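Indole-3-pyruvate decarboxylase (Azospirillum brasilense, PDB 2NXW) decarboxylates indole-3-pyruvate to indole-3-acetaldehyde, using thiamine diphosphate and a metal ion, in the biosynthesis of the plant hormone auxin. Local coordinates at residues 208-216 / 342-350; 394-402 / 422-431. All blocks are in the same frame, centred on the assembly; numbering follows the deposited sequence.

Interaction 1 (208-216 / 342-350). Unlike the reference sequence in segment 342-350: Arg347 (reference Gly).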
ATOM      1  N   LEU A 208      22.763  -6.292  25.398  1.00 24.27           N
ATOM      2  CA  LEU A 208      22.722  -5.226  26.390  1.00 24.21           C
ATOM      3  C   LEU A 208      24.136  -4.859  26.833  1.00 23.83           C
ATOM      4  O   LEU A 208      24.503  -3.684  26.874  1.00 23.90           O
ATOM      5  CB  LEU A 208      21.902  -5.667  27.604  1.00 25.47           C
ATOM      6  CG  LEU A 208      21.857  -4.704  28.794  1.00 27.72           C
ATOM      7  CD1 LEU A 208      21.325  -3.347  28.339  1.00 27.39           C
ATOM      8  CD2 LEU A 208      20.978  -5.290  29.890  1.00 29.33           C
ATOM      9  N   ALA A 209      24.932  -5.873  27.154  1.00 23.96           N
ATOM     10  CA  ALA A 209      26.307  -5.654  27.592  1.00 23.76           C
ATOM     11  C   ALA A 209      27.162  -5.014  26.499  1.00 22.60           C
ATOM     12  O   ALA A 209      27.890  -4.049  26.751  1.00 22.86           O
ATOM     13  CB  ALA A 209      26.925  -6.982  28.032  1.00 23.17           C
ATOM     14  N   ALA A 210      27.072  -5.553  25.288  1.00 22.44           N
ATOM     15  CA  ALA A 210      27.830  -5.034  24.162  1.00 22.49           C
ATOM     16  C   ALA A 210      27.413  -3.596  23.864  1.00 22.04           C
ATOM     17  O   ALA A 210      28.254  -2.729  23.631  1.00 22.80           O
ATOM     18  CB  ALA A 210      27.606  -5.909  22.934  1.00 23.22           C
ATOM     19  N   CYS A 211      26.106  -3.353  23.882  1.00 21.14           N
ATOM     20  CA  CYS A 211      25.575  -2.024  23.617  1.00 19.93           C
ATOM     21  C   CYS A 211      26.085  -1.011  24.644  1.00 18.41           C
ATOM     22  O   CYS A 211      26.563   0.063  24.285  1.00 19.29           O
ATOM     23  CB  CYS A 211      24.047  -2.075  23.643  1.00 19.09           C
ATOM     24  SG  CYS A 211      23.253  -0.494  23.312  1.00 20.51           S
ATOM     25  N   ALA A 212      25.976  -1.354  25.921  1.00 18.23           N
ATOM     26  CA  ALA A 212      26.444  -0.463  26.976  1.00 18.06           C
ATOM     27  C   ALA A 212      27.915  -0.090  26.779  1.00 19.16           C
ATOM     28  O   ALA A 212      28.297   1.071  26.932  1.00 18.69           O
ATOM     29  CB  ALA A 212      26.245  -1.114  28.346  1.00 19.01           C
ATOM     30  N   ASP A 213      28.750  -1.076  26.446  1.00 19.09           N
ATOM     31  CA  ASP A 213      30.166  -0.797  26.235  1.00 20.52           C
ATOM     32  C   ASP A 213      30.367   0.145  25.059  1.00 20.59           C
ATOM     33  O   ASP A 213      31.160   1.086  25.139  1.00 21.39           O
ATOM     34  CB  ASP A 213      30.954  -2.085  25.965  1.00 21.42           C
ATOM     35  CG  ASP A 213      31.122  -2.947  27.202  1.00 23.18           C
ATOM     36  OD1 ASP A 213      30.956  -2.442  28.333  1.00 23.32           O
ATOM     37  OD2 ASP A 213      31.447  -4.146  27.037  1.00 25.96           O
ATOM     38  N   GLU A 214      29.643  -0.101  23.968  1.00 21.04           N
ATOM     39  CA  GLU A 214      29.781   0.729  22.779  1.00 21.79           C
ATOM     40  C   GLU A 214      29.309   2.156  23.018  1.00 21.16           C
ATOM     41  O   GLU A 214      29.929   3.110  22.553  1.00 21.00           O
ATOM     42  CB  GLU A 214      29.009   0.131  21.604  1.00 23.30           C
ATOM     43  CG  GLU A 214      29.443   0.715  20.274  1.00 27.41           C
ATOM     44  CD  GLU A 214      28.617   0.218  19.104  1.00 29.58           C
ATOM     45  OE1 GLU A 214      28.032  -0.885  19.201  1.00 31.46           O
ATOM     46  OE2 GLU A 214      28.571   0.932  18.080  1.00 32.25           O
ATOM     47  N   VAL A 215      28.203   2.299  23.737  1.00 20.18           N
ATOM     48  CA  VAL A 215      27.676   3.622  24.041  1.00 19.21           C
ATOM     49  C   VAL A 215      28.689   4.423  24.857  1.00 19.36           C
ATOM     50  O   VAL A 215      28.957   5.583  24.558  1.00 19.11           O
ATOM     51  CB  VAL A 215      26.352   3.521  24.832  1.00 18.73           C
ATOM     52  CG1 VAL A 215      25.977   4.885  25.405  1.00 19.23           C
ATOM     53  CG2 VAL A 215      25.242   3.018  23.919  1.00 19.56           C
ATOM     54  N   LEU A 216      29.262   3.809  25.889  1.00 19.49           N
ATOM     55  CA  LEU A 216      30.226   4.525  26.714  1.00 20.11           C
ATOM     56  C   LEU A 216      31.472   4.898  25.916  1.00 20.78           C
ATOM     57  O   LEU A 216      32.025   5.984  26.090  1.00 21.26           O
ATOM     58  CB  LEU A 216      30.602   3.702  27.950  1.00 20.50           C
ATOM     59  CG  LEU A 216      29.486   3.555  28.992  1.00 22.52           C
ATOM     60  CD1 LEU A 216      30.002   2.778  30.198  1.00 24.82           C
ATOM     61  CD2 LEU A 216      28.995   4.941  29.416  1.00 23.21           C
ATOM     62  N   ASP A 342      20.682   0.663  33.648  1.00 16.41           N
ATOM     63  CA  ASP A 342      21.346  -0.106  34.697  1.00 18.49           C
ATOM     64  C   ASP A 342      22.710  -0.615  34.237  1.00 18.22           C
ATOM     65  O   ASP A 342      23.669  -0.611  35.014  1.00 18.12           O
ATOM     66  CB  ASP A 342      20.490  -1.291  35.134  1.00 20.48           C
ATOM     67  CG  ASP A 342      19.357  -0.889  36.059  1.00 23.89           C
ATOM     68  OD1 ASP A 342      19.430   0.196  36.680  1.00 24.73           O
ATOM     69  OD2 ASP A 342      18.397  -1.673  36.183  1.00 27.21           O
ATOM     70  N   ALA A 343      22.798  -1.049  32.980  1.00 17.15           N
ATOM     71  CA  ALA A 343      24.055  -1.557  32.434  1.00 18.05           C
ATOM     72  C   ALA A 343      25.114  -0.462  32.351  1.00 18.67           C
ATOM     73  O   ALA A 343      26.305  -0.709  32.563  1.00 20.05           O
ATOM     74  CB  ALA A 343      23.820  -2.165  31.058  1.00 17.97           C
ATOM     75  N   LEU A 344      24.683   0.755  32.038  1.00 16.95           N
ATOM     76  CA  LEU A 344      25.614   1.867  31.966  1.00 17.31           C
ATOM     77  C   LEU A 344      26.090   2.239  33.368  1.00 17.12           C
ATOM     78  O   LEU A 344      27.261   2.553  33.567  1.00 18.40           O
ATOM     79  CB  LEU A 344      24.946   3.074  31.299  1.00 15.95           C
ATOM     80  CG  LEU A 344      24.662   2.884  29.806  1.00 17.48           C
ATOM     81  CD1 LEU A 344      23.821   4.047  29.277  1.00 17.58           C
ATOM     82  CD2 LEU A 344      25.975   2.798  29.042  1.00 17.88           C
ATOM     83  N   LEU A 345      25.187   2.193  34.344  1.00 17.71           N
ATOM     84  CA  LEU A 345      25.567   2.540  35.713  1.00 19.10           C
ATOM     85  C   LEU A 345      26.598   1.567  36.268  1.00 21.36           C
ATOM     86  O   LEU A 345      27.526   1.965  36.968  1.00 21.79           O
ATOM     87  CB  LEU A 345      24.330   2.576  36.618  1.00 18.48           C
ATOM     88  CG  LEU A 345      23.407   3.780  36.387  1.00 17.71           C
ATOM     89  CD1 LEU A 345      22.133   3.621  37.200  1.00 19.02           C
ATOM     90  CD2 LEU A 345      24.133   5.065  36.778  1.00 17.59           C
ATOM     91  N   GLU A 346      26.437   0.294  35.934  1.00 21.06           N
ATOM     92  CA  GLU A 346      27.360  -0.739  36.391  1.00 22.85           C
ATOM     93  C   GLU A 346      28.771  -0.519  35.859  1.00 22.30           C
ATOM     94  O   GLU A 346      29.742  -1.018  36.435  1.00 22.93           O
ATOM     95  CB  GLU A 346      26.858  -2.103  35.930  1.00 25.13           C
ATOM     96  CG  GLU A 346      25.698  -2.646  36.739  1.00 31.21           C
ATOM     97  CD  GLU A 346      24.958  -3.754  36.016  1.00 34.75           C
ATOM     98  OE1 GLU A 346      25.618  -4.554  35.317  1.00 37.76           O
ATOM     99  OE2 GLU A 346      23.716  -3.829  36.154  1.00 38.41           O
ATOM    100  N   ARG A 347      28.884   0.237  34.771  1.00 20.84           N
ATOM    101  CA  ARG A 347      30.174   0.498  34.132  1.00 20.13           C
ATOM    102  C   ARG A 347      30.768   1.881  34.390  1.00 20.50           C
ATOM    103  O   ARG A 347      31.803   2.237  33.821  1.00 22.61           O
ATOM    104  CB  ARG A 347      30.035   0.272  32.627  1.00 19.26           C
ATOM    105  CG  ARG A 347      29.656  -1.158  32.277  1.00 19.89           C
ATOM    106  CD  ARG A 347      29.167  -1.280  30.842  1.00 19.59           C
ATOM    107  NE  ARG A 347      29.056  -2.678  30.439  1.00 18.89           N
ATOM    108  CZ  ARG A 347      28.198  -3.548  30.967  1.00 20.32           C
ATOM    109  NH1 ARG A 347      27.356  -3.168  31.926  1.00 21.36           N
ATOM    110  NH2 ARG A 347      28.198  -4.814  30.557  1.00 22.68           N
ATOM    111  N   LEU A 348      30.116   2.653  35.250  1.00 20.86           N
ATOM    112  CA  LEU A 348      30.575   3.994  35.585  1.00 20.99           C
ATOM    113  C   LEU A 348      30.781   4.141  37.083  1.00 21.16           C
ATOM    114  O   LEU A 348      29.930   3.748  37.875  1.00 21.92           O
ATOM    115  CB  LEU A 348      29.543   5.035  35.127  1.00 20.73           C
ATOM    116  CG  LEU A 348      29.309   5.186  33.623  1.00 21.30           C
ATOM    117  CD1 LEU A 348      28.010   5.957  33.380  1.00 20.17           C
ATOM    118  CD2 LEU A 348      30.487   5.907  32.990  1.00 21.14           C
ATOM    119  N   PRO A 349      31.921   4.709  37.497  1.00 21.69           N
ATOM    120  CA  PRO A 349      32.111   4.856  38.938  1.00 22.84           C
ATOM    121  C   PRO A 349      31.274   6.014  39.478  1.00 22.30           C
ATOM    122  O   PRO A 349      30.845   6.897  38.730  1.00 22.54           O
ATOM    123  CB  PRO A 349      33.611   5.117  39.060  1.00 23.91           C
ATOM    124  CG  PRO A 349      33.906   5.891  37.823  1.00 22.68           C
ATOM    125  CD  PRO A 349      33.117   5.144  36.754  1.00 21.98           C
ATOM    126  N   PRO A 350      31.006   6.012  40.788  1.00 23.33           N
ATOM    127  CA  PRO A 350      30.222   7.081  41.413  1.00 23.12           C
ATOM    128  C   PRO A 350      30.961   8.406  41.200  1.00 22.91           C
ATOM    129  O   PRO A 350      32.171   8.418  40.971  1.00 22.68           O
ATOM    130  CB  PRO A 350      30.211   6.682  42.887  1.00 24.65           C
ATOM    131  CG  PRO A 350      30.354   5.192  42.853  1.00 25.59           C
ATOM    132  CD  PRO A 350      31.381   4.986  41.775  1.00 24.46           C
TER
HETATM  133  O   HOH W   1      30.547  -5.837  28.877  1.00 23.29           O
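Ala212 and Leu344 mark the place where the axes of helical segments 208-216 and 342-346 pass 9.1 Å apart at a signed crossing angle of -61°. Their CA atoms, Ala212 CA and Leu344 CA, come to 5.6 Å. The motif is a helix-helix packing in the central alpha/beta domain of a thiamine diphosphate enzyme, where Cys211 and Val215 of the first helix also reach strand 324-327. Alanines face each other at the crossing, Ala212 CB 3.8 Å from Ala343 CB, consistent with the spacing. Leu208 holds its CG anti to the backbone N (chi1 175°), which carries CD1 onto the same methyl of Ala343. One turn after Ala212, Leu216 runs past Leu344 in the opposite direction, with Leu344 CD2 3.6 Å from Leu216 CG and also against the carbonyl O of Ala212. The side chain of Val215 crosses that of Leu344 at about a right angle, CG1 toward CD2. Leu216 CD1 packs 3.5 Å from Arg347 CB, while its CD2 meets CD2 of Leu348. Helix 239-249 extends this apolar patch through Leu245 and Leu249.

The polar side of the contact is built by Arg347, a position where the reference sequence has glycine. Its chain is extended from CG to NE, and Ala212 CB sits off-centre over one face of the guanidinium. Arg347 NE donates 2.8 Å to Asp213 OD1 in a salt bridge. That oxygen lies in the guanidinium plane, yet it is approached from 40° above its own carboxylate plane. Arg347 NH1 turns back to Ala343 O, 2.7 Å away, so the arginine is tied to the last turn of the helix it follows as well as to the other helix. A water completes the link, donating to Asp213 OD2 at 2.7 Å and accepting from Arg347 NH2.

Interaction 2 (394-402 / 422-431). With TPP (thiamine diphosphate), chain E.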
ATOM      1  N   LEU A 394       0.957  25.442  39.269  1.00 14.28           N
ATOM      2  CA  LEU A 394       0.003  24.412  38.873  1.00 13.17           C
ATOM      3  C   LEU A 394       0.547  23.700  37.648  1.00 13.52           C
ATOM      4  O   LEU A 394       1.372  24.253  36.909  1.00 13.89           O
ATOM      5  CB  LEU A 394      -1.350  25.025  38.487  1.00 13.16           C
ATOM      6  CG  LEU A 394      -2.138  25.846  39.513  1.00 12.63           C
ATOM      7  CD1 LEU A 394      -3.546  26.106  38.985  1.00 13.56           C
ATOM      8  CD2 LEU A 394      -2.202  25.077  40.837  1.00 13.31           C
ATOM      9  N   LEU A 395       0.104  22.467  37.437  1.00 13.04           N
ATOM     10  CA  LEU A 395       0.488  21.759  36.220  1.00 12.97           C
ATOM     11  C   LEU A 395      -0.348  22.442  35.130  1.00 12.85           C
ATOM     12  O   LEU A 395      -1.505  22.802  35.356  1.00 12.24           O
ATOM     13  CB  LEU A 395       0.132  20.267  36.307  1.00 13.26           C
ATOM     14  CG  LEU A 395       0.370  19.485  35.003  1.00 13.14           C
ATOM     15  CD1 LEU A 395       0.938  18.101  35.336  1.00 14.34           C
ATOM     16  CD2 LEU A 395      -0.928  19.378  34.198  1.00 14.68           C
ATOM     17  N   ILE A 396       0.240  22.616  33.950  1.00 12.17           N
ATOM     18  CA  ILE A 396      -0.451  23.272  32.856  1.00 12.60           C
ATOM     19  C   ILE A 396      -0.784  22.296  31.742  1.00 11.88           C
ATOM     20  O   ILE A 396       0.058  21.484  31.346  1.00 13.30           O
ATOM     21  CB  ILE A 396       0.430  24.397  32.255  1.00 13.22           C
ATOM     22  CG1 ILE A 396       0.675  25.465  33.317  1.00 13.70           C
ATOM     23  CG2 ILE A 396      -0.238  25.009  31.013  1.00 12.77           C
ATOM     24  CD1 ILE A 396       1.673  26.560  32.893  1.00 15.43           C
ATOM     25  N   ALA A 397      -2.025  22.362  31.269  1.00 11.88           N
ATOM     26  CA  ALA A 397      -2.456  21.562  30.128  1.00 11.45           C
ATOM     27  C   ALA A 397      -2.624  22.602  29.022  1.00 12.24           C
ATOM     28  O   ALA A 397      -3.313  23.610  29.198  1.00 13.00           O
ATOM     29  CB  ALA A 397      -3.780  20.874  30.411  1.00 13.49           C
ATOM     30  N   ALA A 398      -1.982  22.384  27.889  1.00 11.09           N
ATOM     31  CA  ALA A 398      -2.084  23.342  26.805  1.00 11.38           C
ATOM     32  C   ALA A 398      -2.561  22.686  25.526  1.00 10.98           C
ATOM     33  O   ALA A 398      -2.279  21.520  25.264  1.00 12.32           O
ATOM     34  CB  ALA A 398      -0.721  23.994  26.563  1.00 11.99           C
ATOM     35  N   ASP A 399      -3.315  23.446  24.737  1.00 11.20           N
ATOM     36  CA  ASP A 399      -3.773  22.970  23.441  1.00 10.95           C
ATOM     37  C   ASP A 399      -2.675  23.365  22.451  1.00 12.04           C
ATOM     38  O   ASP A 399      -1.621  23.870  22.853  1.00 13.44           O
ATOM     39  CB  ASP A 399      -5.091  23.646  23.055  1.00 11.38           C
ATOM     40  CG  ASP A 399      -5.979  22.742  22.214  1.00 11.97           C
ATOM     41  OD1 ASP A 399      -5.577  22.421  21.074  1.00 11.99           O
ATOM     42  OD2 ASP A 399      -7.067  22.352  22.688  1.00 12.33           O
ATOM     43  N   MET A 400      -2.906  23.109  21.168  1.00 12.72           N
ATOM     44  CA  MET A 400      -1.954  23.497  20.133  1.00 13.58           C
ATOM     45  C   MET A 400      -2.356  24.897  19.678  1.00 13.75           C
ATOM     46  O   MET A 400      -3.543  25.167  19.461  1.00 15.82           O
ATOM     47  CB  MET A 400      -2.021  22.527  18.948  1.00 15.11           C
ATOM     48  CG  MET A 400      -1.160  22.942  17.764  1.00 17.51           C
ATOM     49  SD  MET A 400       0.571  23.110  18.200  1.00 21.67           S
ATOM     50  CE  MET A 400       1.253  23.570  16.618  1.00 24.23           C
ATOM     51  N   GLY A 401      -1.364  25.773  19.549  1.00 12.33           N
ATOM     52  CA  GLY A 401      -1.598  27.156  19.143  1.00 11.79           C
ATOM     53  C   GLY A 401      -0.595  28.024  19.881  1.00 10.78           C
ATOM     54  O   GLY A 401       0.322  27.512  20.515  1.00 12.23           O
ATOM     55  N   ASP A 402      -0.733  29.346  19.810  1.00 11.00           N
ATOM     56  CA  ASP A 402       0.213  30.192  20.526  1.00 11.17           C
ATOM     57  C   ASP A 402       0.107  29.966  22.038  1.00 12.34           C
ATOM     58  O   ASP A 402       1.025  30.293  22.788  1.00 13.86           O
ATOM     59  CB  ASP A 402       0.007  31.671  20.167  1.00 11.90           C
ATOM     60  CG  ASP A 402       1.241  32.519  20.469  1.00 14.57           C
ATOM     61  OD1 ASP A 402       2.326  31.941  20.696  1.00 14.29           O
ATOM     62  OD2 ASP A 402       1.116  33.762  20.472  1.00 15.75           O
ATOM     63  N   ALA A 422       0.768  17.840  17.606  1.00 13.54           N
ATOM     64  CA  ALA A 422       0.218  19.142  17.215  1.00 13.93           C
ATOM     65  C   ALA A 422      -1.254  19.158  16.841  1.00 14.94           C
ATOM     66  O   ALA A 422      -1.689  20.007  16.061  1.00 17.00           O
ATOM     67  CB  ALA A 422       1.049  19.733  16.075  1.00 16.96           C
ATOM     68  N   GLY A 423      -2.030  18.243  17.406  1.00 14.20           N
ATOM     69  CA  GLY A 423      -3.452  18.215  17.113  1.00 13.64           C
ATOM     70  C   GLY A 423      -4.223  19.096  18.084  1.00 14.02           C
ATOM     71  O   GLY A 423      -3.976  19.082  19.287  1.00 15.28           O
ATOM     72  N   MET A 424      -5.159  19.867  17.555  1.00 12.16           N
ATOM     73  CA  MET A 424      -5.980  20.749  18.382  1.00 11.81           C
ATOM     74  C   MET A 424      -7.123  20.032  19.076  1.00 10.46           C
ATOM     75  O   MET A 424      -7.634  19.016  18.589  1.00 11.66           O
ATOM     76  CB  MET A 424      -6.595  21.861  17.530  1.00 13.50           C
ATOM     77  CG  MET A 424      -5.619  22.883  17.028  1.00 13.54           C
ATOM     78  SD  MET A 424      -6.377  23.878  15.760  1.00 14.33           S
ATOM     79  CE  MET A 424      -7.657  24.783  16.702  1.00 12.75           C
ATOM     80  N   GLY A 425      -7.544  20.609  20.205  1.00 10.92           N
ATOM     81  CA  GLY A 425      -8.664  20.081  20.964  1.00 10.50           C
ATOM     82  C   GLY A 425      -8.249  19.382  22.234  1.00 11.26           C
ATOM     83  O   GLY A 425      -9.067  19.131  23.109  1.00 11.84           O
ATOM     84  N   PHE A 426      -6.961  19.109  22.351  1.00 10.35           N
ATOM     85  CA  PHE A 426      -6.419  18.404  23.509  1.00 10.76           C
ATOM     86  C   PHE A 426      -6.524  19.157  24.841  1.00 11.74           C
ATOM     87  O   PHE A 426      -6.771  18.558  25.888  1.00 11.67           O
ATOM     88  CB  PHE A 426      -4.933  18.122  23.223  1.00 11.31           C
ATOM     89  CG  PHE A 426      -4.189  17.444  24.342  1.00 10.82           C
ATOM     90  CD1 PHE A 426      -4.143  16.060  24.412  1.00 13.60           C
ATOM     91  CD2 PHE A 426      -3.477  18.183  25.281  1.00 11.96           C
ATOM     92  CE1 PHE A 426      -3.392  15.415  25.401  1.00 13.35           C
ATOM     93  CE2 PHE A 426      -2.721  17.547  26.275  1.00 12.21           C
ATOM     94  CZ  PHE A 426      -2.673  16.170  26.338  1.00 12.56           C
ATOM     95  N   GLY A 427      -6.347  20.472  24.778  1.00 10.88           N
ATOM     96  CA  GLY A 427      -6.258  21.291  25.976  1.00 11.14           C
ATOM     97  C   GLY A 427      -7.242  21.192  27.115  1.00 11.12           C
ATOM     98  O   GLY A 427      -6.883  20.780  28.230  1.00 11.24           O
ATOM     99  N   VAL A 428      -8.468  21.605  26.857  1.00 10.35           N
ATOM    100  CA  VAL A 428      -9.482  21.580  27.897  1.00 10.71           C
ATOM    101  C   VAL A 428      -9.749  20.151  28.383  1.00 11.29           C
ATOM    102  O   VAL A 428      -9.747  19.905  29.585  1.00 10.76           O
ATOM    103  CB  VAL A 428     -10.759  22.309  27.412  1.00 10.31           C
ATOM    104  CG1 VAL A 428     -11.929  22.036  28.347  1.00 12.44           C
ATOM    105  CG2 VAL A 428     -10.485  23.831  27.371  1.00 13.46           C
ATOM    106  N   PRO A 429      -9.971  19.190  27.469  1.00 10.27           N
ATOM    107  CA  PRO A 429     -10.214  17.811  27.917  1.00 11.21           C
ATOM    108  C   PRO A 429      -9.037  17.240  28.697  1.00 10.70           C
ATOM    109  O   PRO A 429      -9.235  16.448  29.619  1.00 10.45           O
ATOM    110  CB  PRO A 429     -10.439  17.048  26.623  1.00 12.39           C
ATOM    111  CG  PRO A 429     -11.047  18.088  25.713  1.00 12.77           C
ATOM    112  CD  PRO A 429     -10.301  19.356  26.039  1.00 10.33           C
ATOM    113  N   ALA A 430      -7.811  17.614  28.335  1.00  9.58           N
ATOM    114  CA  ALA A 430      -6.647  17.101  29.057  1.00 11.38           C
ATOM    115  C   ALA A 430      -6.629  17.698  30.465  1.00 11.94           C
ATOM    116  O   ALA A 430      -6.320  17.001  31.431  1.00 12.55           O
ATOM    117  CB  ALA A 430      -5.360  17.446  28.313  1.00 11.07           C
ATOM    118  N   GLY A 431      -6.952  18.982  30.587  1.00 10.99           N
ATOM    119  CA  GLY A 431      -6.982  19.591  31.906  1.00 11.44           C
ATOM    120  C   GLY A 431      -8.025  18.890  32.759  1.00 12.49           C
ATOM    121  O   GLY A 431      -7.817  18.665  33.952  1.00 11.93           O
TER
HETATM  122  N1' TPP E2002      -7.259  20.677  13.066  1.00 10.95           N
HETATM  123  C2' TPP E2002      -6.767  19.991  14.109  1.00 11.21           C
HETATM  124  CM2 TPP E2002      -7.640  18.956  14.802  1.00 12.90           C
HETATM  125  N3' TPP E2002      -5.519  20.200  14.539  1.00 11.14           N
HETATM  126  C4' TPP E2002      -4.693  21.111  13.950  1.00 12.02           C
HETATM  127  N4' TPP E2002      -3.410  21.233  14.389  1.00 14.17           N
HETATM  128  C5' TPP E2002      -5.194  21.914  12.875  1.00 11.68           C
HETATM  129  C6' TPP E2002      -6.506  21.642  12.437  1.00 12.54           C
HETATM  130  C7' TPP E2002      -4.351  23.005  12.176  1.00 13.75           C
HETATM  131  N3  TPP E2002      -4.013  24.203  13.072  1.00 12.92           N
HETATM  132  C2  TPP E2002      -2.804  24.252  13.637  1.00 15.33           C
HETATM  133  S1  TPP E2002      -2.804  25.765  14.524  1.00 14.53           S
HETATM  134  C5  TPP E2002      -4.427  26.286  14.084  1.00 12.76           C
HETATM  135  C4  TPP E2002      -4.883  25.257  13.264  1.00 12.08           C
HETATM  136  CM4 TPP E2002      -6.300  25.308  12.629  1.00 11.99           C
HETATM  137  C6  TPP E2002      -5.073  27.537  14.528  1.00 11.85           C
HETATM  138  C7  TPP E2002      -5.329  27.472  16.046  1.00 12.44           C
HETATM  139  O7  TPP E2002      -6.134  28.589  16.327  1.00  9.62           O
HETATM  140  PA  TPP E2002      -6.241  28.879  17.880  1.00 10.02           P
HETATM  141  O1A TPP E2002      -6.761  27.688  18.681  1.00 11.22           O
HETATM  142  O2A TPP E2002      -7.192  30.071  17.977  1.00  9.84           O
HETATM  143  O3A TPP E2002      -4.837  29.304  18.500  1.00  9.45           O
HETATM  144  PB  TPP E2002      -3.907  30.473  17.787  1.00 10.67           P
HETATM  145  O1B TPP E2002      -4.780  31.661  17.377  1.00 10.47           O
HETATM  146  O2B TPP E2002      -2.876  30.845  18.891  1.00 13.33           O
HETATM  147  O3B TPP E2002      -3.161  29.897  16.593  1.00 11.50           O
HETATM  148  O   HOH W   2      -9.368  22.574  24.249  1.00 11.85           O
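Asp399, just beyond strand 395-398, turns its carboxylate into the glycine-rich turn that leads into helix 427-437, a junction of the C-terminal cofactor-binding domain. Its two oxygens are used differently. OD1 accepts from Gly425 N at 2.8 Å through its syn lone pair, and from Met400 N through the anti one. OD2 is met by Gly427 N at 2.9 Å from 66° above the carboxylate plane; a weak second bond comes from Gly425 N, and a water relays OD2 to Val428 N. Several bonds thus fix the rotation of the carboxylate, and amides at the start of a helix would probably favour its ionised form. An asparagine here would probably leave Gly425 N or Gly427 N facing an amide NH2 instead of an acceptor, and the turn less firmly set. Gly427 lies so close that a side-chain carbon on it would clash with Asp399 CB.

Phe426 presents its ring edge to the strand, CD2 3.5 Å from Ala398 O, a buried carbonyl with no hydrogen-bonding partner in the model; Ala430 CB covers one ring face. Met400 lays CG 3.4 Å from Ala422 O, and its bend at chi2 (58°) sets SD and CE against Ala422 CB. Met424 SD lies 3.2 Å from C4 of the thiazolium, and its CG touches the pyrimidine; the bend at chi3 (67°) turns CE toward C7 and O1A of the cofactor. Bridging both rings in this way is consistent with support of the V-shaped cofactor conformation of this enzyme family. Met424 N donates to N3' at 3.1 Å and Ala422 O takes a hydrogen from N4' at 2.7 Å. With N4' held close to C2 of the cofactor, this grip fits the family mechanism, in which the aminopyrimidine helps to deprotonate that carbon.

Overall arrangement
From the N terminus, the chain first builds the parallel sheet of the N-terminal domain, then enters the central domain through helix 205-221. Interaction 1 closes a long loop there: 125 residues separate its segments, and helix 337-346 returns to pack on the helix where the loop began. Only afterwards does the chain reach strand 395-398, and interaction 2 closes a short loop of 19 residues to helix 427-437 in the C-terminal domain. The two loops follow in series, neither nesting nor crossing. The centres of interactions 1 and 2 are about 38 Å apart, and the nearest atoms of interactions 1 and 2 about 26 Å apart. Interaction 1 lies away from the cofactor; interaction 2 borders it, and its Phe426, Pro429 and Ala430 also touch helix 68-82.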